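PDB 3ZMR: xyloglucan-specific endo-beta-1,4-glucanase BoGH5A from Bacteroides ovatus, which hydrolyses internal beta-1,4-glucosidic linkages in the backbone of xyloglucan with retention of anomeric configuration, releasing xyloglucan oligosaccharides. Local coordinates for residues Ile213-Leu222 with Leu233-Ile244. Sequence-based numbering, arbitrary orientation.
Sequences INIHWEGGWL and LDERLEAMWKQI. With XYS (alpha-D-xylopyranose), chain C; GLC (alpha-D-glucopyranose), chain L; BGC (beta-D-glucopyranose), chain B; EDO (1,2-ethanediol), chain H.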
ATOM      1  N   ILE A 213      -2.109  10.437  -4.231  1.00  9.28           N
ATOM      2  CA  ILE A 213      -3.542  10.162  -4.461  1.00 10.45           C
ATOM      3  C   ILE A 213      -3.774   8.659  -4.446  1.00  7.33           C
ATOM      4  O   ILE A 213      -2.911   7.888  -4.887  1.00  9.24           O
ATOM      5  CB  ILE A 213      -4.080  10.786  -5.758  1.00  8.10           C
ATOM      6  CG1 ILE A 213      -3.313  10.312  -6.992  1.00  9.14           C
ATOM      7  CG2 ILE A 213      -4.073  12.305  -5.635  1.00 10.47           C
ATOM      8  CD1 ILE A 213      -3.915  10.792  -8.298  1.00 14.32           C
ATOM      9  N   ASN A 214      -4.922   8.231  -3.955  1.00  9.63           N
ATOM     10  CA  ASN A 214      -5.274   6.825  -3.905  1.00  7.96           C
ATOM     11  C   ASN A 214      -6.665   6.574  -4.484  1.00  8.73           C
ATOM     12  O   ASN A 214      -7.299   7.470  -5.048  1.00 10.45           O
ATOM     13  CB  ASN A 214      -5.112   6.269  -2.498  1.00  8.73           C
ATOM     14  CG  ASN A 214      -6.258   6.619  -1.569  1.00  9.40           C
ATOM     15  OD1 ASN A 214      -7.194   7.338  -1.936  1.00  8.94           O
ATOM     16  ND2 ASN A 214      -6.152   6.179  -0.336  1.00  9.42           N
ATOM     17  N   ILE A 215      -7.101   5.325  -4.409  1.00  7.03           N
ATOM     18  CA  ILE A 215      -8.539   4.984  -4.414  1.00  8.77           C
ATOM     19  C   ILE A 215      -8.822   4.482  -2.990  1.00  7.90           C
ATOM     20  O   ILE A 215      -8.232   3.516  -2.532  1.00  9.78           O
ATOM     21  CB  ILE A 215      -8.921   3.921  -5.460  1.00  9.93           C
ATOM     22  CG1 ILE A 215      -8.586   4.376  -6.881  1.00 16.33           C
ATOM     23  CG2 ILE A 215     -10.423   3.644  -5.328  1.00 10.41           C
ATOM     24  CD1 ILE A 215      -8.828   3.291  -7.904  1.00 12.35           C
ATOM     25  N   HIS A 216      -9.726   5.151  -2.278  1.00  7.79           N
ATOM     26  CA  HIS A 216      -9.905   4.915  -0.856  1.00  8.20           C
ATOM     27  C   HIS A 216     -11.029   3.887  -0.659  1.00  8.56           C
ATOM     28  O   HIS A 216     -11.425   3.195  -1.606  1.00 10.47           O
ATOM     29  CB  HIS A 216     -10.208   6.243  -0.148  1.00 12.29           C
ATOM     30  CG  HIS A 216      -9.784   6.308   1.291  1.00  8.52           C
ATOM     31  ND1 HIS A 216      -8.467   6.357   1.657  1.00  8.37           N
ATOM     32  CD2 HIS A 216     -10.505   6.369   2.448  1.00  9.90           C
ATOM     33  CE1 HIS A 216      -8.377   6.460   2.976  1.00  8.24           C
ATOM     34  NE2 HIS A 216      -9.610   6.488   3.483  1.00  9.21           N
ATOM     35  N   TRP A 217     -11.561   3.809   0.551  1.00  8.45           N
ATOM     36  CA  TRP A 217     -12.581   2.825   0.929  1.00  9.18           C
ATOM     37  C   TRP A 217     -13.826   2.878   0.031  1.00 10.07           C
ATOM     38  O   TRP A 217     -14.272   1.871  -0.495  1.00  9.25           O
ATOM     39  CB  TRP A 217     -12.985   3.107   2.381  1.00  8.37           C
ATOM     40  CG  TRP A 217     -14.149   2.297   2.883  1.00  9.18           C
ATOM     41  CD1 TRP A 217     -14.191   0.941   3.161  1.00 11.45           C
ATOM     42  CD2 TRP A 217     -15.471   2.800   3.157  1.00  9.34           C
ATOM     43  NE1 TRP A 217     -15.461   0.581   3.584  1.00 11.51           N
ATOM     44  CE2 TRP A 217     -16.247   1.704   3.616  1.00 13.11           C
ATOM     45  CE3 TRP A 217     -16.053   4.077   3.115  1.00 11.56           C
ATOM     46  CZ2 TRP A 217     -17.563   1.852   4.018  1.00 11.39           C
ATOM     47  CZ3 TRP A 217     -17.381   4.208   3.506  1.00 12.44           C
ATOM     48  CH2 TRP A 217     -18.106   3.119   3.938  1.00 11.81           C
ATOM     49  N   GLU A 218     -14.385   4.072  -0.103  1.00  9.57           N
ATOM     50  CA  GLU A 218     -15.564   4.354  -0.952  1.00  9.94           C
ATOM     51  C   GLU A 218     -16.638   3.242  -0.966  1.00 10.38           C
ATOM     52  O   GLU A 218     -17.083   2.762  -2.009  1.00 12.81           O
ATOM     53  CB  GLU A 218     -15.184   4.807  -2.349  1.00 11.36           C
ATOM     54  CG  GLU A 218     -14.406   3.822  -3.186  1.00 12.16           C
ATOM     55  CD  GLU A 218     -14.337   4.217  -4.654  1.00 12.05           C
ATOM     56  OE1 GLU A 218     -14.547   5.409  -4.965  1.00 12.84           O
ATOM     57  OE2 GLU A 218     -14.054   3.322  -5.485  1.00 12.24           O
ATOM     58  N   GLY A 219     -17.063   2.859   0.237  1.00 10.04           N
ATOM     59  CA  GLY A 219     -18.131   1.887   0.430  1.00 11.66           C
ATOM     60  C   GLY A 219     -17.709   0.449   0.618  1.00 11.18           C
ATOM     61  O   GLY A 219     -18.532  -0.397   1.009  1.00 14.62           O
ATOM     62  N   GLY A 220     -16.437   0.156   0.338  1.00 11.08           N
ATOM     63  CA  GLY A 220     -15.862  -1.156   0.666  1.00 10.87           C
ATOM     64  C   GLY A 220     -15.936  -2.197  -0.447  1.00  9.67           C
ATOM     65  O   GLY A 220     -15.735  -3.393  -0.186  1.00 11.63           O
ATOM     66  N   TRP A 221     -16.192  -1.787  -1.692  1.00 11.10           N
ATOM     67  CA  TRP A 221     -16.309  -2.776  -2.781  1.00 13.99           C
ATOM     68  C   TRP A 221     -15.092  -3.669  -2.961  1.00 10.22           C
ATOM     69  O   TRP A 221     -15.233  -4.788  -3.438  1.00 10.71           O
ATOM     70  CB  TRP A 221     -16.594  -2.095  -4.109  1.00 10.99           C
ATOM     71  CG  TRP A 221     -15.520  -1.187  -4.621  1.00 11.37           C
ATOM     72  CD1 TRP A 221     -15.393   0.167  -4.401  1.00 10.63           C
ATOM     73  CD2 TRP A 221     -14.383  -1.567  -5.425  1.00 10.18           C
ATOM     74  NE1 TRP A 221     -14.262   0.650  -5.023  1.00 11.05           N
ATOM     75  CE2 TRP A 221     -13.636  -0.387  -5.680  1.00 10.83           C
ATOM     76  CE3 TRP A 221     -13.958  -2.766  -6.000  1.00 11.46           C
ATOM     77  CZ2 TRP A 221     -12.438  -0.400  -6.431  1.00 11.57           C
ATOM     78  CZ3 TRP A 221     -12.789  -2.762  -6.775  1.00 11.07           C
ATOM     79  CH2 TRP A 221     -12.073  -1.588  -7.008  1.00 11.04           C
ATOM     80  N   LEU A 222     -13.898  -3.177  -2.584  1.00  9.94           N
ATOM     81  CA  LEU A 222     -12.663  -3.952  -2.795  1.00 10.36           C
ATOM     82  C   LEU A 222     -12.451  -4.996  -1.686  1.00 11.74           C
ATOM     83  O   LEU A 222     -11.578  -5.851  -1.781  1.00 10.83           O
ATOM     84  CB  LEU A 222     -11.440  -3.031  -2.916  1.00  9.18           C
ATOM     85  CG  LEU A 222     -10.142  -3.652  -3.419  1.00 10.02           C
ATOM     86  CD1 LEU A 222     -10.275  -4.378  -4.744  1.00 11.25           C
ATOM     87  CD2 LEU A 222      -9.063  -2.578  -3.476  1.00 10.31           C
ATOM     88  N   LEU A 233     -13.026  -7.944  -9.230  1.00 12.73           N
ATOM     89  CA  LEU A 233     -12.335  -6.878  -8.487  1.00 12.45           C
ATOM     90  C   LEU A 233     -11.065  -6.423  -9.224  1.00 10.55           C
ATOM     91  O   LEU A 233     -10.817  -5.206  -9.349  1.00 12.16           O
ATOM     92  CB  LEU A 233     -12.029  -7.304  -7.049  1.00 12.86           C
ATOM     93  CG  LEU A 233     -13.265  -7.477  -6.178  1.00 23.26           C
ATOM     94  CD1 LEU A 233     -12.878  -7.795  -4.751  1.00 19.60           C
ATOM     95  CD2 LEU A 233     -14.173  -6.296  -6.216  1.00 30.25           C
ATOM     96  N   ASP A 234     -10.302  -7.385  -9.735  1.00 12.85           N
ATOM     97  CA  ASP A 234      -9.099  -7.056 -10.514  1.00 12.41           C
ATOM     98  C   ASP A 234      -9.504  -6.223 -11.739  1.00 12.43           C
ATOM     99  O   ASP A 234      -8.836  -5.258 -12.099  1.00 11.16           O
ATOM    100  CB  ASP A 234      -8.389  -8.325 -11.022  1.00 11.98           C
ATOM    101  CG  ASP A 234      -7.623  -9.082  -9.981  1.00 12.81           C
ATOM    102  OD1 ASP A 234      -7.507  -8.633  -8.817  1.00 12.67           O
ATOM    103  OD2 ASP A 234      -7.070 -10.163 -10.361  1.00 14.44           O
ATOM    104  N   GLU A 235     -10.587  -6.619 -12.426  1.00 13.65           N
ATOM    105  CA  GLU A 235     -11.027  -5.924 -13.633  1.00 12.34           C
ATOM    106  C   GLU A 235     -11.417  -4.486 -13.311  1.00 11.08           C
ATOM    107  O   GLU A 235     -11.040  -3.539 -14.021  1.00 12.77           O
ATOM    108  CB  GLU A 235     -12.196  -6.660 -14.244  1.00 16.56           C
ATOM    109  CG  GLU A 235     -12.897  -5.954 -15.384  1.00 31.82           C
ATOM    110  CD  GLU A 235     -14.036  -6.779 -15.914  1.00138.38           C
ATOM    111  OE1 GLU A 235     -13.790  -7.639 -16.782  1.00146.18           O
ATOM    112  OE2 GLU A 235     -15.148  -6.582 -15.404  1.00117.70           O
ATOM    113  N   ARG A 236     -12.158  -4.305 -12.211  1.00 13.27           N
ATOM    114  CA  ARG A 236     -12.587  -2.970 -11.807  1.00 11.23           C
ATOM    115  C   ARG A 236     -11.413  -2.084 -11.383  1.00 11.37           C
ATOM    116  O   ARG A 236     -11.348  -0.922 -11.765  1.00 10.97           O
ATOM    117  CB  ARG A 236     -13.618  -3.071 -10.690  1.00 11.21           C
ATOM    118  CG  ARG A 236     -14.085  -1.733 -10.169  1.00 12.16           C
ATOM    119  CD  ARG A 236     -15.245  -1.893  -9.230  1.00 13.19           C
ATOM    120  NE  ARG A 236     -15.684  -0.634  -8.676  1.00 12.79           N
ATOM    121  CZ  ARG A 236     -16.766  -0.520  -7.906  1.00 12.77           C
ATOM    122  NH1 ARG A 236     -17.500  -1.587  -7.636  1.00 13.42           N
ATOM    123  NH2 ARG A 236     -17.111   0.651  -7.401  1.00 13.81           N
ATOM    124  N   LEU A 237     -10.524  -2.633 -10.562  1.00 10.16           N
ATOM    125  CA  LEU A 237      -9.369  -1.876 -10.069  1.00 10.35           C
ATOM    126  C   LEU A 237      -8.522  -1.404 -11.268  1.00  9.87           C
ATOM    127  O   LEU A 237      -8.094  -0.226 -11.334  1.00 10.37           O
ATOM    128  CB  LEU A 237      -8.595  -2.748  -9.108  1.00  9.46           C
ATOM    129  CG  LEU A 237      -7.472  -1.996  -8.368  1.00 10.41           C
ATOM    130  CD1 LEU A 237      -7.971  -0.877  -7.473  1.00 10.91           C
ATOM    131  CD2 LEU A 237      -6.635  -3.001  -7.583  1.00 11.58           C
ATOM    132  N   GLU A 238      -8.314  -2.293 -12.238  1.00  9.94           N
ATOM    133  CA  GLU A 238      -7.606  -1.919 -13.466  1.00  9.98           C
ATOM    134  C   GLU A 238      -8.318  -0.812 -14.236  1.00 10.23           C
ATOM    135  O   GLU A 238      -7.711   0.157 -14.691  1.00 10.41           O
ATOM    136  CB  GLU A 238      -7.413  -3.148 -14.382  1.00 10.56           C
ATOM    137  CG  GLU A 238      -6.763  -2.784 -15.710  1.00 11.60           C
ATOM    138  CD  GLU A 238      -6.524  -3.958 -16.645  1.00 15.04           C
ATOM    139  OE1 GLU A 238      -7.204  -4.980 -16.526  1.00 22.03           O
ATOM    140  OE2 GLU A 238      -5.632  -3.836 -17.510  1.00 18.34           O
ATOM    141  N   ALA A 239      -9.636  -0.968 -14.418  1.00 10.48           N
ATOM    142  CA  ALA A 239     -10.395  -0.012 -15.230  1.00 10.17           C
ATOM    143  C   ALA A 239     -10.332   1.380 -14.624  1.00  8.42           C
ATOM    144  O   ALA A 239     -10.203   2.379 -15.335  1.00 11.35           O
ATOM    145  CB  ALA A 239     -11.836  -0.451 -15.386  1.00 12.81           C
ATOM    146  N   MET A 240     -10.379   1.436 -13.296  1.00 10.55           N
ATOM    147  CA  MET A 240     -10.340   2.701 -12.585  1.00 10.13           C
ATOM    148  C   MET A 240      -8.949   3.300 -12.641  1.00  8.63           C
ATOM    149  O   MET A 240      -8.764   4.468 -13.037  1.00  9.72           O
ATOM    150  CB  MET A 240     -10.828   2.525 -11.135  1.00 13.59           C
ATOM    151  CG  MET A 240     -12.309   2.130 -11.043  1.00 11.88           C
ATOM    152  SD  MET A 240     -12.836   1.895  -9.343  1.00 11.92           S
ATOM    153  CE  MET A 240     -12.907   3.582  -8.774  1.00 12.75           C
ATOM    154  N   TRP A 241      -7.936   2.491 -12.303  1.00 10.64           N
ATOM    155  CA  TRP A 241      -6.559   3.012 -12.333  1.00  9.05           C
ATOM    156  C   TRP A 241      -6.055   3.395 -13.724  1.00  8.16           C
ATOM    157  O   TRP A 241      -5.241   4.311 -13.859  1.00  8.95           O
ATOM    158  CB  TRP A 241      -5.546   2.080 -11.647  1.00  8.32           C
ATOM    159  CG  TRP A 241      -5.409   2.431 -10.193  1.00  8.12           C
ATOM    160  CD1 TRP A 241      -5.836   1.698  -9.114  1.00  8.14           C
ATOM    161  CD2 TRP A 241      -4.844   3.633  -9.662  1.00  8.38           C
ATOM    162  NE1 TRP A 241      -5.602   2.393  -7.948  1.00  8.71           N
ATOM    163  CE2 TRP A 241      -5.008   3.588  -8.248  1.00  8.43           C
ATOM    164  CE3 TRP A 241      -4.286   4.782 -10.237  1.00 11.61           C
ATOM    165  CZ2 TRP A 241      -4.583   4.625  -7.412  1.00 10.32           C
ATOM    166  CZ3 TRP A 241      -3.836   5.787  -9.397  1.00  8.11           C
ATOM    167  CH2 TRP A 241      -4.006   5.712  -8.015  1.00  8.61           C
ATOM    168  N   LYS A 242      -6.557   2.720 -14.762  1.00  9.03           N
ATOM    169  CA  LYS A 242      -6.166   3.103 -16.108  1.00  9.51           C
ATOM    170  C   LYS A 242      -6.549   4.571 -16.386  1.00  8.05           C
ATOM    171  O   LYS A 242      -5.777   5.375 -16.935  1.00  9.75           O
ATOM    172  CB  LYS A 242      -6.739   2.147 -17.147  1.00  9.78           C
ATOM    173  CG  LYS A 242      -6.278   2.464 -18.554  1.00 18.36           C
ATOM    174  CD  LYS A 242      -6.787   1.408 -19.539  1.00 19.52           C
ATOM    175  CE  LYS A 242      -6.334   1.782 -20.940  1.00 16.63           C
ATOM    176  NZ  LYS A 242      -6.867   0.882 -21.991  1.00 21.30           N
ATOM    177  N   GLN A 243      -7.775   4.923 -15.994  1.00  8.96           N
ATOM    178  CA  GLN A 243      -8.252   6.279 -16.174  1.00  8.92           C
ATOM    179  C   GLN A 243      -7.467   7.309 -15.387  1.00  8.77           C
ATOM    180  O   GLN A 243      -7.102   8.386 -15.880  1.00 10.34           O
ATOM    181  CB  GLN A 243      -9.714   6.397 -15.774  1.00 14.04           C
ATOM    182  CG  GLN A 243     -10.633   5.627 -16.716  1.00 11.58           C
ATOM    183  CD  GLN A 243     -12.028   5.565 -16.162  1.00 10.44           C
ATOM    184  OE1 GLN A 243     -12.819   6.507 -16.310  1.00 13.79           O
ATOM    185  NE2 GLN A 243     -12.329   4.471 -15.499  1.00 10.89           N
ATOM    186  N   ILE A 244      -7.256   6.988 -14.115  1.00  9.14           N
ATOM    187  CA  ILE A 244      -6.550   7.927 -13.238  1.00  9.65           C
ATOM    188  C   ILE A 244      -5.084   8.102 -13.702  1.00  7.43           C
ATOM    189  O   ILE A 244      -4.565   9.232 -13.824  1.00  9.82           O
ATOM    190  CB  ILE A 244      -6.576   7.432 -11.787  1.00  9.91           C
ATOM    191  CG1 ILE A 244      -8.024   7.291 -11.272  1.00 10.26           C
ATOM    192  CG2 ILE A 244      -5.752   8.357 -10.889  1.00  9.36           C
ATOM    193  CD1 ILE A 244      -8.127   6.314 -10.119  1.00 11.93           C
TER
HETATM  194  C1  XYS C   7     -15.308   4.667   6.425  1.00 24.21           C
HETATM  195  C2  XYS C   7     -15.872   3.288   6.855  1.00 22.07           C
HETATM  196  C3  XYS C   7     -14.745   2.539   7.558  1.00 25.32           C
HETATM  197  C4  XYS C   7     -13.488   2.467   6.701  1.00 25.61           C
HETATM  198  C5  XYS C   7     -13.046   3.843   6.163  1.00 22.78           C
HETATM  199  O2  XYS C   7     -17.025   3.342   7.750  1.00 29.87           O
HETATM  200  O3  XYS C   7     -15.116   1.199   7.896  1.00 32.08           O
HETATM  201  O4  XYS C   7     -12.447   1.930   7.500  1.00 48.80           O
HETATM  202  O5  XYS C   7     -14.155   4.514   5.581  1.00 19.59           O
HETATM  203  C1  GLC L1519      -8.218   4.491   8.405  0.50 18.82           C
HETATM  204  C2  GLC L1519      -9.066   4.857   7.193  0.50 15.45           C
HETATM  205  C3  GLC L1519      -9.728   6.227   7.353  0.50 13.01           C
HETATM  206  C4  GLC L1519     -10.483   6.212   8.686  0.50 18.55           C
HETATM  207  C5  GLC L1519      -9.581   5.697   9.817  0.50 39.31           C
HETATM  208  C6  GLC L1519     -10.251   5.670  11.188  0.50 70.31           C
HETATM  209  O2  GLC L1519      -8.265   4.774   6.044  0.50 11.30           O
HETATM  210  O3  GLC L1519     -10.553   6.561   6.214  0.50  7.94           O
HETATM  211  O4  GLC L1519     -10.853   7.541   8.932  0.50 25.57           O
HETATM  212  O5  GLC L1519      -9.084   4.414   9.506  0.50 24.90           O
HETATM  213  O6  GLC L1519      -9.985   6.919  11.798  0.50 90.45           O
HETATM  214  C2  BGC B   1      -9.051   4.665   7.098  0.50 20.95           C
HETATM  215  C3  BGC B   1      -9.646   6.055   7.375  0.50 22.28           C
HETATM  216  C4  BGC B   1     -10.307   6.141   8.747  0.50 29.09           C
HETATM  217  C5  BGC B   1      -9.230   5.660   9.729  0.50 35.62           C
HETATM  218  C6  BGC B   1      -9.716   5.769  11.164  0.50 39.76           C
HETATM  219  C1  BGC B   1      -8.215   4.032   8.220  0.50 25.60           C
HETATM  220  O2  BGC B   1      -8.252   4.732   5.918  0.50 15.46           O
HETATM  221  O3  BGC B   1     -10.613   6.352   6.346  0.50 21.62           O
HETATM  222  O4  BGC B   1     -10.799   7.491   8.982  0.50 26.44           O
HETATM  223  O5  BGC B   1      -8.860   4.291   9.469  0.50 41.96           O
HETATM  224  O6  BGC B   1     -11.022   5.169  11.213  0.50 61.75           O
HETATM  225  C1  EDO H1514     -18.351  -5.236  -9.368  1.00 36.13           C
HETATM  226  O1  EDO H1514     -19.262  -5.802  -8.416  1.00 59.78           O
HETATM  227  C2  EDO H1514     -16.951  -5.250  -8.784  1.00 23.63           C
HETATM  228  O2  EDO H1514     -16.944  -4.466  -7.590  1.00 19.18           O
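I215 and W241 have CA atoms 8.4 Å apart, and L222 and L233 6.4 Å, where strand 210-214 of the closed eight-stranded beta/alpha barrel runs into its following loop and helix 227-248 packs outside it. No hydrogen bond joins the two segments. I215 CD1 lies over one face of the W241 indole, 3.7 Å from the centroid of its five-membered ring, while I244 CD1 sits over that same face. The W241 NE1 proton is taken by the G259 carbonyl. Beyond a type I' turn from W217 to G220, the W221 indole carries the R236 guanidinium flat on one face, planes 2° apart and centres separated by 3.6 Å. Extended from CG to NE, R236 lays CD over the six-membered ring as a CH-pi contact and CZ over the five-membered ring as a cation-pi contact. M240 SD makes an oblique Met-aromatic contact, 3.7 Å from W221 CZ2, and L233 CD2 meets the edge at CE3. W221 NE1 donates to the anti lone pair of E218 OE2 (2.7 Å, N-H...O 152°), tilted 16° from the indole plane; OE2 also hydrogen-bonds S178 OG. A leucine in place of W221 would probably leave the guanidinium without its aromatic platform and OE2 with S178 but no indole N-H. N214 ND2 donates to H216 ND1 in the plane of both groups, which probably helps fix the rotation of the imidazole; N214 OD1 accepts from V175 N. H216 NE2 donates a hydrogen bond to glucose O3, modelled as alternative alpha and beta anomers in one site, at 2.9 and 3.0 Å.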